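Local coordinates for protein GDP-perosamine synthase (Caulobacter crescentus, PDB 3BN1) that catalyses the pyridoxal phosphate-dependent amino transfer from L-glutamate to GDP-4-keto-6-deoxy-D-mannose, making the GDP-perosamine needed for O-antigen, at residues E44-D49 with A244-V249; A48-V53 with E162-T167; G261-K266 with R363-L368; Q265-A268 with R273-K276. One frame throughout, in Å; residues are numbered along the deposited sequence.

Contact 1. Residues E44-D49 with A244-V249; sequences EKAFAD and AQLERV
Phe47 in the second half of helix 38-51 and Leu246 near the C-terminal end of helix 236-247 mark the nearest backbone approach, with Phe47 CA 7.6 Å from Leu246 CA. Leu246 carries its whole side of the contact through one methyl. With CG anti to the backbone N (chi1 -176°), the side chain extends toward the neighbouring helix and puts CD2 against the Ala46-Phe47 junction. There Leu246 CD2 lies 3.5 Å from Ala46 CB, a tight carbon pair, and 3.6 Å from Phe47 N. The same methyl touches the aromatic side chain more loosely, Leu246 CD2 standing 4.0 Å from Phe47 CD1; the two side chains cross at about a right angle and the methyl meets the ring obliquely. The other branch, Leu246 CD1, leans on Tyr50 of helix 38-51, one turn beyond Phe47. Past the leucine, the Phe47 ring packs edge-to-face with Phe182 and rests on Met197 and Thr199 of strand 196-200, so helix 38-51 lies between the central sheet and helix 236-247. Charge is kept off the interface: Glu44, on the face turned from Leu246, forms salt bridges with Arg210 and Arg213. The side-chain contacts are all apolar, Phe47 and Leu246 are buried, and the helices meet by van der Waals fit, a methyl set between an alanine and the root of an aromatic side chain.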
loop_
_atom_site.group_PDB
_atom_site.type_symbol
_atom_site.label_atom_id
_atom_site.label_comp_id
_atom_site.label_asym_id
_atom_site.label_seq_id
_atom_site.Cartn_x
_atom_site.Cartn_y
_atom_site.Cartn_z
ATOM N N GLU A 44 5.715 2.010 -16.330
ATOM C CA GLU A 44 6.114 0.619 -16.333
ATOM C C GLU A 44 6.902 0.317 -17.593
ATOM O O GLU A 44 7.894 -0.386 -17.550
ATOM C CB GLU A 44 4.921 -0.364 -16.187
ATOM C CG GLU A 44 4.173 -0.291 -14.793
ATOM C CD GLU A 44 2.958 -1.201 -14.712
ATOM O OE1 GLU A 44 2.346 -1.402 -15.794
ATOM O OE2 GLU A 44 2.622 -1.714 -13.600
ATOM N N LYS A 45 6.424 0.847 -18.711
ATOM C CA LYS A 45 7.093 0.622 -19.981
ATOM C C LYS A 45 8.544 1.091 -19.956
ATOM O O LYS A 45 9.468 0.361 -20.290
ATOM C CB LYS A 45 6.343 1.394 -21.062
ATOM C CG LYS A 45 6.179 0.608 -22.354
ATOM C CD LYS A 45 6.552 1.444 -23.582
ATOM C CE LYS A 45 8.054 1.403 -23.908
ATOM N NZ LYS A 45 8.367 0.937 -25.298
ATOM N N ALA A 46 8.717 2.367 -19.680
ATOM C CA ALA A 46 10.057 2.954 -19.634
ATOM C C ALA A 46 10.944 2.225 -18.641
ATOM O O ALA A 46 12.162 2.148 -18.787
ATOM C CB ALA A 46 9.924 4.406 -19.156
ATOM N N PHE A 47 10.347 1.757 -17.552
ATOM C CA PHE A 47 11.193 1.169 -16.505
ATOM C C PHE A 47 11.683 -0.172 -16.887
ATOM O O PHE A 47 12.791 -0.564 -16.592
ATOM C CB PHE A 47 10.434 1.087 -15.159
ATOM C CG PHE A 47 11.350 0.863 -13.977
ATOM C CD1 PHE A 47 12.059 1.931 -13.441
ATOM C CD2 PHE A 47 11.656 -0.425 -13.543
ATOM C CE1 PHE A 47 12.991 1.752 -12.432
ATOM C CE2 PHE A 47 12.582 -0.619 -12.513
ATOM C CZ PHE A 47 13.229 0.489 -11.918
ATOM N N ALA A 48 10.799 -0.910 -17.519
ATOM C CA ALA A 48 11.138 -2.229 -17.986
ATOM C C ALA A 48 12.267 -2.133 -19.025
ATOM O O ALA A 48 13.187 -2.958 -19.052
ATOM C CB ALA A 48 9.888 -2.850 -18.591
ATOM N N ASP A 49 12.164 -1.146 -19.895
ATOM C CA ASP A 49 13.205 -0.892 -20.888
ATOM C C ASP A 49 14.488 -0.442 -20.187
ATOM O O ASP A 49 15.579 -0.859 -20.541
ATOM C CB ASP A 49 12.819 0.263 -21.859
ATOM C CG ASP A 49 11.526 0.009 -22.616
ATOM O OD1 ASP A 49 11.110 -1.163 -22.788
ATOM O OD2 ASP A 49 10.942 1.022 -23.066
ATOM N N ALA A 244 8.722 11.094 -14.729
ATOM C CA ALA A 244 9.559 12.302 -14.845
ATOM C C ALA A 244 10.938 12.063 -14.197
ATOM O O ALA A 244 11.969 12.546 -14.679
ATOM C CB ALA A 244 8.850 13.496 -14.226
ATOM N N GLN A 245 10.982 11.305 -13.106
ATOM C CA GLN A 245 12.279 11.031 -12.458
ATOM C C GLN A 245 13.114 10.183 -13.385
ATOM O O GLN A 245 14.317 10.414 -13.511
ATOM C CB GLN A 245 12.079 10.223 -11.176
ATOM C CG GLN A 245 11.506 11.067 -10.076
ATOM C CD GLN A 245 12.615 11.803 -9.305
ATOM O OE1 GLN A 245 13.342 11.207 -8.496
ATOM N NE2 GLN A 245 12.780 13.095 -9.612
ATOM N N LEU A 246 12.475 9.159 -13.961
ATOM C CA LEU A 246 13.221 8.246 -14.819
ATOM C C LEU A 246 13.780 8.910 -16.060
ATOM O O LEU A 246 14.849 8.527 -16.520
ATOM C CB LEU A 246 12.454 6.967 -15.163
ATOM C CG LEU A 246 12.943 5.749 -15.971
ATOM C CD1 LEU A 246 14.188 5.012 -15.480
ATOM C CD2 LEU A 246 11.809 4.730 -16.228
ATOM N N GLU A 247 13.037 9.869 -16.614
ATOM C CA GLU A 247 13.522 10.627 -17.769
ATOM C C GLU A 247 14.846 11.301 -17.467
ATOM O O GLU A 247 15.594 11.674 -18.363
ATOM C CB GLU A 247 12.530 11.729 -18.121
ATOM C CG GLU A 247 11.180 11.246 -18.598
ATOM C CD GLU A 247 10.160 12.390 -18.690
ATOM O OE1 GLU A 247 10.329 13.418 -17.993
ATOM O OE2 GLU A 247 9.156 12.249 -19.430
ATOM N N ARG A 248 15.147 11.504 -16.203
ATOM C CA ARG A 248 16.372 12.203 -15.904
ATOM C C ARG A 248 17.281 11.320 -15.091
ATOM O O ARG A 248 18.152 11.825 -14.410
ATOM C CB ARG A 248 16.025 13.498 -15.173
ATOM C CG ARG A 248 15.735 14.665 -16.172
ATOM C CD ARG A 248 15.433 15.976 -15.498
ATOM N NE ARG A 248 16.574 16.477 -14.742
ATOM C CZ ARG A 248 17.626 17.054 -15.305
ATOM N NH1 ARG A 248 18.628 17.476 -14.546
ATOM N NH2 ARG A 248 17.664 17.190 -16.629
ATOM N N VAL A 249 17.079 10.014 -15.190
ATOM C CA VAL A 249 17.844 9.067 -14.386
ATOM C C VAL A 249 19.348 9.232 -14.568
ATOM O O VAL A 249 20.119 9.272 -13.602
ATOM C CB VAL A 249 17.437 7.594 -14.633
ATOM C CG1 VAL A 249 18.006 7.094 -15.956
ATOM C CG2 VAL A 249 17.985 6.706 -13.520
#

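Contact 2. Residues A48-V53 with E162-T167; sequences ADYCGV and EAVGAT
Tyr50 meets Gly165 through the edge of its ring: Tyr50 OH comes within 3.2 Å of Gly165 CA, which lies near the ring plane, and Tyr50 CE2 is 3.8 Å from the same CA. Without a side chain, Gly165 lets the phenol end come this close to its backbone. Beside it, Val164 CG2 touches the ring obliquely, 4.0 Å from Tyr50 CE2. Placing CG anti to the backbone N (chi1 -179°) extends the tyrosine from the last turn of helix 38-51 across to the loop. That helix closes in a Schellman motif, with Gly52 at positive phi and Val53 N bonded back to Ala48 O, while the loop forms a type II beta turn from Ala163 to Ala166, with Gly165 (phi 94°) at its third position. The turn follows strand 155-159 of the central sheet of this aminotransferase fold. Just before it, Glu162 OE2 is hydrogen-bonded to O3 of the pyridoxal phosphate-modified lysine at position 188, so the loop that receives Tyr50 is continuous with the cofactor site. Farther out, Lys172 makes a cation-pi contact with the Tyr50 ring and hydrogen-bonds Tyr50 O, and Val249 and Leu253 of helix 249-266 also pack on the tyrosine.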
loop_
_atom_site.group_PDB
_atom_site.type_symbol
_atom_site.label_atom_id
_atom_site.label_comp_id
_atom_site.label_asym_id
_atom_site.label_seq_id
_atom_site.Cartn_x
_atom_site.Cartn_y
_atom_site.Cartn_z
ATOM N N ALA A 48 10.799 -0.910 -17.519
ATOM C CA ALA A 48 11.138 -2.229 -17.986
ATOM C C ALA A 48 12.267 -2.133 -19.025
ATOM O O ALA A 48 13.187 -2.958 -19.052
ATOM C CB ALA A 48 9.888 -2.850 -18.591
ATOM N N ASP A 49 12.164 -1.146 -19.895
ATOM C CA ASP A 49 13.205 -0.892 -20.888
ATOM C C ASP A 49 14.488 -0.442 -20.187
ATOM O O ASP A 49 15.579 -0.859 -20.541
ATOM C CB ASP A 49 12.819 0.263 -21.859
ATOM C CG ASP A 49 11.526 0.009 -22.616
ATOM O OD1 ASP A 49 11.110 -1.163 -22.788
ATOM O OD2 ASP A 49 10.942 1.022 -23.066
ATOM N N TYR A 50 14.390 0.426 -19.198
ATOM C CA TYR A 50 15.620 0.868 -18.561
ATOM C C TYR A 50 16.344 -0.285 -17.925
ATOM O O TYR A 50 17.563 -0.391 -18.024
ATOM C CB TYR A 50 15.307 1.947 -17.575
ATOM C CG TYR A 50 16.535 2.481 -16.899
ATOM C CD1 TYR A 50 17.469 3.239 -17.589
ATOM C CD2 TYR A 50 16.788 2.174 -15.566
ATOM C CE1 TYR A 50 18.603 3.756 -16.924
ATOM C CE2 TYR A 50 17.890 2.698 -14.889
ATOM C CZ TYR A 50 18.806 3.471 -15.586
ATOM O OH TYR A 50 19.929 3.944 -14.933
ATOM N N CYS A 51 15.584 -1.195 -17.342
ATOM C CA CYS A 51 16.173 -2.403 -16.789
ATOM C C CYS A 51 16.468 -3.509 -17.793
ATOM O O CYS A 51 17.083 -4.529 -17.444
ATOM C CB CYS A 51 15.257 -3.007 -15.719
ATOM S SG CYS A 51 15.251 -1.858 -14.296
ATOM N N GLY A 52 15.976 -3.344 -19.009
ATOM C CA GLY A 52 16.220 -4.350 -20.029
ATOM C C GLY A 52 15.412 -5.629 -19.794
ATOM O O GLY A 52 15.816 -6.719 -20.196
ATOM N N VAL A 53 14.199 -5.516 -19.277
ATOM C CA VAL A 53 13.442 -6.756 -19.062
ATOM C C VAL A 53 12.108 -6.592 -19.739
ATOM O O VAL A 53 11.763 -5.482 -20.156
ATOM C CB VAL A 53 13.146 -6.991 -17.561
ATOM C CG1 VAL A 53 14.385 -7.248 -16.764
ATOM C CG2 VAL A 53 12.358 -5.835 -16.994
ATOM N N GLU A 162 17.781 -0.223 -3.489
ATOM C CA GLU A 162 18.715 0.906 -3.389
ATOM C C GLU A 162 19.611 1.025 -4.596
ATOM O O GLU A 162 20.599 1.768 -4.549
ATOM C CB GLU A 162 19.593 0.599 -2.153
ATOM C CG GLU A 162 18.703 0.227 -0.953
ATOM C CD GLU A 162 19.488 -0.092 0.320
ATOM O OE1 GLU A 162 20.737 -0.097 0.295
ATOM O OE2 GLU A 162 18.848 -0.312 1.385
ATOM N N ALA A 163 19.288 0.265 -5.645
ATOM C CA ALA A 163 20.213 0.161 -6.752
ATOM C C ALA A 163 19.659 0.354 -8.164
ATOM O O ALA A 163 20.148 -0.214 -9.134
ATOM C CB ALA A 163 20.899 -1.231 -6.623
ATOM N N VAL A 164 18.695 1.239 -8.309
ATOM C CA VAL A 164 18.180 1.548 -9.630
ATOM C C VAL A 164 19.375 2.098 -10.427
ATOM O O VAL A 164 20.144 2.959 -9.967
ATOM C CB VAL A 164 17.033 2.588 -9.604
ATOM C CG1 VAL A 164 17.512 3.877 -8.967
ATOM C CG2 VAL A 164 16.658 2.883 -11.042
ATOM N N GLY A 165 19.559 1.560 -11.623
ATOM C CA GLY A 165 20.662 2.030 -12.448
ATOM C C GLY A 165 21.961 1.253 -12.363
ATOM O O GLY A 165 22.850 1.495 -13.170
ATOM N N ALA A 166 22.127 0.423 -11.335
ATOM C CA ALA A 166 23.372 -0.309 -11.156
ATOM C C ALA A 166 23.464 -1.391 -12.242
ATOM O O ALA A 166 22.460 -1.830 -12.802
ATOM C CB ALA A 166 23.420 -0.944 -9.660
ATOM N N THR A 167 24.663 -1.848 -12.549
ATOM C CA THR A 167 24.795 -2.914 -13.546
ATOM C C THR A 167 25.819 -3.940 -13.034
ATOM O O THR A 167 26.654 -3.661 -12.166
ATOM C CB THR A 167 25.306 -2.403 -14.932
ATOM O OG1 THR A 167 26.569 -1.746 -14.724
ATOM C CG2 THR A 167 24.305 -1.469 -15.580
#

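Contact 3. Residues G261-K266 with R363-L368; sequences GWYEQK and RVIAAL
Ile365 and Lys266 make the closest contact between 261-266 and 363-368, Ile365 CD1 pressing to 3.3 Å from Lys266 CB. The isoleucine side chain crosses the lysine at about a right angle, and its chi2 of 147° departs from full staggering, consistent with a methyl squeezed into little room. That methyl also reaches the Tyr263 ring obliquely, at 4.3 Å between Ile365 CD1 and Tyr263 CD1. Next to it, Val364 takes the phenol end: Val364 CG1 lies in the ring plane at its edge, 3.7 Å from Tyr263 OH and 4.0 Å from Tyr263 CE1. Tyr263 and Lys266, one turn apart, therefore receive two consecutive residues of the other helix. The short helix segments run in broadly the same direction at a crossing angle of -39°, their axes 10.9 Å apart. At this spacing the helices, in the smaller C-terminal part of the aminotransferase fold, meet through side chains, most closely where Lys266 and Ile365 face each other. Aromatic stacking holds Tyr263 from the sheet side, where its ring stacks with Tyr290, and Leu350 of strand 347-350 also touches it. Polar interactions lie at the ends of the same residues. Tyr263 OH is hydrogen-bonded to Pro351 O, which satisfies the hydroxyl of a buried ring. Lys266 uses its aliphatic root against Ile365 but leads its ammonium group away along helix 358-371, where Lys266 NZ forms salt bridges with Glu358 and Asp362.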
loop_
_atom_site.group_PDB
_atom_site.type_symbol
_atom_site.label_atom_id
_atom_site.label_comp_id
_atom_site.label_asym_id
_atom_site.label_seq_id
_atom_site.Cartn_x
_atom_site.Cartn_y
_atom_site.Cartn_z
ATOM N N GLY A 261 32.622 11.329 -6.343
ATOM C CA GLY A 261 33.994 11.642 -6.720
ATOM C C GLY A 261 34.680 12.616 -5.781
ATOM O O GLY A 261 35.886 12.528 -5.505
ATOM N N TRP A 262 33.888 13.522 -5.242
ATOM C CA TRP A 262 34.391 14.526 -4.311
ATOM C C TRP A 262 34.846 13.826 -3.042
ATOM O O TRP A 262 35.918 14.112 -2.510
ATOM C CB TRP A 262 33.291 15.537 -4.052
ATOM C CG TRP A 262 33.174 16.463 -5.171
ATOM C CD1 TRP A 262 34.185 16.847 -6.025
ATOM C CD2 TRP A 262 31.983 17.163 -5.588
ATOM N NE1 TRP A 262 33.668 17.705 -6.983
ATOM C CE2 TRP A 262 32.331 17.921 -6.739
ATOM C CE3 TRP A 262 30.661 17.230 -5.097
ATOM C CZ2 TRP A 262 31.414 18.791 -7.382
ATOM C CZ3 TRP A 262 29.740 18.087 -5.755
ATOM C CH2 TRP A 262 30.133 18.841 -6.904
ATOM N N TYR A 263 34.040 12.857 -2.607
ATOM C CA TYR A 263 34.365 12.027 -1.440
ATOM C C TYR A 263 35.676 11.288 -1.631
ATOM O O TYR A 263 36.500 11.279 -0.711
ATOM C CB TYR A 263 33.233 11.036 -1.100
ATOM C CG TYR A 263 32.100 11.549 -0.205
ATOM C CD1 TYR A 263 32.346 12.133 1.026
ATOM C CD2 TYR A 263 30.786 11.418 -0.590
ATOM C CE1 TYR A 263 31.299 12.606 1.828
ATOM C CE2 TYR A 263 29.721 11.891 0.185
ATOM C CZ TYR A 263 29.960 12.468 1.407
ATOM O OH TYR A 263 28.909 12.895 2.226
ATOM N N GLU A 264 35.869 10.707 -2.810
ATOM C CA GLU A 264 37.040 9.871 -3.116
ATOM C C GLU A 264 38.304 10.686 -3.048
ATOM O O GLU A 264 39.324 10.227 -2.568
ATOM C CB GLU A 264 36.890 9.170 -4.474
ATOM C CG GLU A 264 36.135 7.845 -4.358
ATOM C CD GLU A 264 36.788 6.878 -3.365
ATOM O OE1 GLU A 264 38.020 6.673 -3.500
ATOM O OE2 GLU A 264 36.085 6.337 -2.461
ATOM N N GLN A 265 38.171 11.914 -3.530
ATOM C CA GLN A 265 39.274 12.843 -3.571
ATOM C C GLN A 265 39.573 13.452 -2.199
ATOM O O GLN A 265 40.716 13.566 -1.741
ATOM C CB GLN A 265 38.958 13.969 -4.562
ATOM C CG GLN A 265 40.076 15.036 -4.709
ATOM C CD GLN A 265 39.571 16.440 -5.067
ATOM O OE1 GLN A 265 38.649 16.605 -5.872
ATOM N NE2 GLN A 265 40.189 17.460 -4.477
ATOM N N LYS A 266 38.520 13.849 -1.513
ATOM C CA LYS A 266 38.770 14.546 -0.277
ATOM C C LYS A 266 38.984 13.729 0.977
ATOM O O LYS A 266 39.527 14.249 1.982
ATOM C CB LYS A 266 37.712 15.652 -0.137
ATOM C CG LYS A 266 37.417 16.378 -1.433
ATOM C CD LYS A 266 36.095 17.167 -1.413
ATOM C CE LYS A 266 35.886 17.908 -2.735
ATOM N NZ LYS A 266 36.315 19.293 -2.516
ATOM N N ARG A 363 32.432 20.429 3.742
ATOM C CA ARG A 363 31.865 20.625 5.082
ATOM C C ARG A 363 31.710 19.304 5.820
ATOM O O ARG A 363 32.117 19.173 6.968
ATOM C CB ARG A 363 30.494 21.277 4.915
ATOM C CG ARG A 363 29.902 21.681 6.237
ATOM C CD ARG A 363 28.746 22.700 6.086
ATOM N NE ARG A 363 27.899 22.658 7.280
ATOM C CZ ARG A 363 26.574 22.769 7.291
ATOM N NH1 ARG A 363 25.882 22.987 6.167
ATOM N NH2 ARG A 363 25.941 22.728 8.455
ATOM N N VAL A 364 31.184 18.294 5.149
ATOM C CA VAL A 364 31.039 16.988 5.786
ATOM C C VAL A 364 32.433 16.471 6.167
ATOM O O VAL A 364 32.699 15.926 7.234
ATOM C CB VAL A 364 30.458 16.038 4.696
ATOM C CG1 VAL A 364 30.406 14.571 5.172
ATOM C CG2 VAL A 364 29.087 16.462 4.394
ATOM N N ILE A 365 33.381 16.604 5.247
ATOM C CA ILE A 365 34.676 16.078 5.590
ATOM C C ILE A 365 35.369 16.811 6.746
ATOM O O ILE A 365 36.083 16.200 7.533
ATOM C CB ILE A 365 35.590 16.053 4.380
ATOM C CG1 ILE A 365 35.177 14.825 3.538
ATOM C CG2 ILE A 365 37.086 15.994 4.860
ATOM C CD1 ILE A 365 35.342 15.020 2.076
ATOM N N ALA A 366 35.181 18.124 6.811
ATOM C CA ALA A 366 35.806 18.891 7.846
ATOM C C ALA A 366 35.202 18.490 9.182
ATOM O O ALA A 366 35.930 18.363 10.181
ATOM C CB ALA A 366 35.581 20.366 7.591
ATOM N N ALA A 367 33.876 18.305 9.181
ATOM C CA ALA A 367 33.148 17.867 10.375
ATOM C C ALA A 367 33.671 16.501 10.820
ATOM O O ALA A 367 33.926 16.315 12.007
ATOM C CB ALA A 367 31.633 17.791 10.130
ATOM N N LEU A 368 33.885 15.591 9.865
ATOM C CA LEU A 368 34.406 14.260 10.182
ATOM C C LEU A 368 35.811 14.383 10.738
ATOM O O LEU A 368 36.200 13.625 11.623
ATOM C CB LEU A 368 34.403 13.393 8.938
ATOM C CG LEU A 368 33.027 12.841 8.447
ATOM C CD1 LEU A 368 33.252 12.080 7.143
ATOM C CD2 LEU A 368 32.509 11.790 9.519
#

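Contact 4. Residues Q265-A268 with R273-K276; sequences QKLA and RVTK
Lys276 folds back over Leu267: its CG sits between the backbone N and the carbonyl carbon (chi1 68°), and two further bends, at chi3 (58°) and chi4 (-68°), curl the chain so that its amino end returns to the leucine. Lys276 NZ comes to 3.8 Å from Leu267 CB and 4.1 Å from Leu267 CD1, the two side chains sliding past each other in opposite directions. These are van der Waals contacts between a charged tip and a hydrocarbon. Glu264, one helical turn back from Leu267, offers the amino group its OE2 in a long, weak ion pair; the same OE2 is also hydrogen-bonded to Tyr290 OH. Leu267 turns its CD1 branch also to Val274, with Leu267 CD1 4.2 Å from Val274 CG2 and the side chains crossing at about a right angle. One leucine thus spans two residues of the extended segment, Val274 and Lys276, which face it from the same side of the chain while Thr275 between them points away. Val274 is buried, whereas Lys276 is exposed and lies over the solvent side of the contact. Leu267 belongs to the short 3-10 segment that follows helix 249-266, and a few residues later the chain enters strand 274-275 at the edge of the small antiparallel sheet. The leucine sits between that sheet and helix 358-371, packing on Tyr290 and Val292 of strand 290-294 and on Ile365, while Arg273 forms a salt bridge with Asp369 of the same helix.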
loop_
_atom_site.group_PDB
_atom_site.type_symbol
_atom_site.label_atom_id
_atom_site.label_comp_id
_atom_site.label_asym_id
_atom_site.label_seq_id
_atom_site.Cartn_x
_atom_site.Cartn_y
_atom_site.Cartn_z
ATOM N N GLN A 265 38.171 11.914 -3.530
ATOM C CA GLN A 265 39.274 12.843 -3.571
ATOM C C GLN A 265 39.573 13.452 -2.199
ATOM O O GLN A 265 40.716 13.566 -1.741
ATOM C CB GLN A 265 38.958 13.969 -4.562
ATOM C CG GLN A 265 40.076 15.036 -4.709
ATOM C CD GLN A 265 39.571 16.440 -5.067
ATOM O OE1 GLN A 265 38.649 16.605 -5.872
ATOM N NE2 GLN A 265 40.189 17.460 -4.477
ATOM N N LYS A 266 38.520 13.849 -1.513
ATOM C CA LYS A 266 38.770 14.546 -0.277
ATOM C C LYS A 266 38.984 13.729 0.977
ATOM O O LYS A 266 39.527 14.249 1.982
ATOM C CB LYS A 266 37.712 15.652 -0.137
ATOM C CG LYS A 266 37.417 16.378 -1.433
ATOM C CD LYS A 266 36.095 17.167 -1.413
ATOM C CE LYS A 266 35.886 17.908 -2.735
ATOM N NZ LYS A 266 36.315 19.293 -2.516
ATOM N N LEU A 267 38.562 12.459 0.916
ATOM C CA LEU A 267 38.593 11.567 2.069
ATOM C C LEU A 267 39.968 11.309 2.586
ATOM O O LEU A 267 40.129 10.844 3.701
ATOM C CB LEU A 267 37.838 10.238 1.882
ATOM C CG LEU A 267 36.341 10.199 2.265
ATOM C CD1 LEU A 267 35.899 8.785 2.585
ATOM C CD2 LEU A 267 35.901 11.155 3.379
ATOM N N ALA A 268 40.954 11.625 1.761
ATOM C CA ALA A 268 42.362 11.499 2.120
ATOM C C ALA A 268 42.655 12.305 3.402
ATOM O O ALA A 268 43.451 11.927 4.258
ATOM C CB ALA A 268 43.191 12.059 0.939
ATOM N N ARG A 273 41.271 7.105 9.563
ATOM C CA ARG A 273 40.118 7.208 10.445
ATOM C C ARG A 273 38.774 6.677 9.969
ATOM O O ARG A 273 37.852 6.397 10.771
ATOM C CB ARG A 273 40.055 8.557 11.052
ATOM C CG ARG A 273 41.278 8.769 11.963
ATOM C CD ARG A 273 41.198 10.172 12.605
ATOM N NE ARG A 273 41.376 11.263 11.643
ATOM C CZ ARG A 273 40.903 12.511 11.759
ATOM N NH1 ARG A 273 41.174 13.364 10.777
ATOM N NH2 ARG A 273 40.169 12.908 12.809
ATOM N N VAL A 274 38.703 6.505 8.653
ATOM C CA VAL A 274 37.592 5.830 8.009
ATOM C C VAL A 274 38.114 4.841 6.999
ATOM O O VAL A 274 39.230 4.980 6.505
ATOM C CB VAL A 274 36.748 6.789 7.191
ATOM C CG1 VAL A 274 36.053 7.716 8.119
ATOM C CG2 VAL A 274 37.656 7.516 6.167
ATOM N N THR A 275 37.259 3.909 6.605
ATOM C CA THR A 275 37.600 2.970 5.554
ATOM C C THR A 275 36.593 3.237 4.464
ATOM O O THR A 275 35.373 3.095 4.662
ATOM C CB THR A 275 37.380 1.546 5.979
ATOM O OG1 THR A 275 38.419 1.195 6.891
ATOM C CG2 THR A 275 37.480 0.690 4.758
ATOM N N LYS A 276 37.086 3.718 3.329
ATOM C CA LYS A 276 36.153 4.092 2.242
ATOM C C LYS A 276 35.412 2.882 1.643
ATOM O O LYS A 276 35.975 1.788 1.616
ATOM C CB LYS A 276 36.920 4.777 1.106
ATOM C CG LYS A 276 37.850 3.782 0.409
ATOM C CD LYS A 276 38.666 4.493 -0.686
ATOM C CE LYS A 276 39.486 5.659 -0.117
ATOM N NZ LYS A 276 38.728 6.861 0.386
#

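In the fold
Contacts 1 and 2 form one cluster around helix 38-51, beside the central sheet, and share Ala48 and Asp49; Phe47 of contact 1 also reaches Val164 of contact 2. Contacts 3 and 4 form another around the end of helix 249-266, sharing Gln265 and Lys266, with centres 29 to 34 Å from those of the first. Helix 249-266 follows helix 236-247 directly, so it connects the clusters. Contacts 1 to 3 are mostly buried, with no fully exposed residue touching, while contact 4 pairs buried Leu267 and Val274 with exposed Lys276. The inner pair rests on methyls and aromatic rings; the outer pair adds lysines, Lys266 ending in salt bridges, Lys276 in a weak ion pair at most.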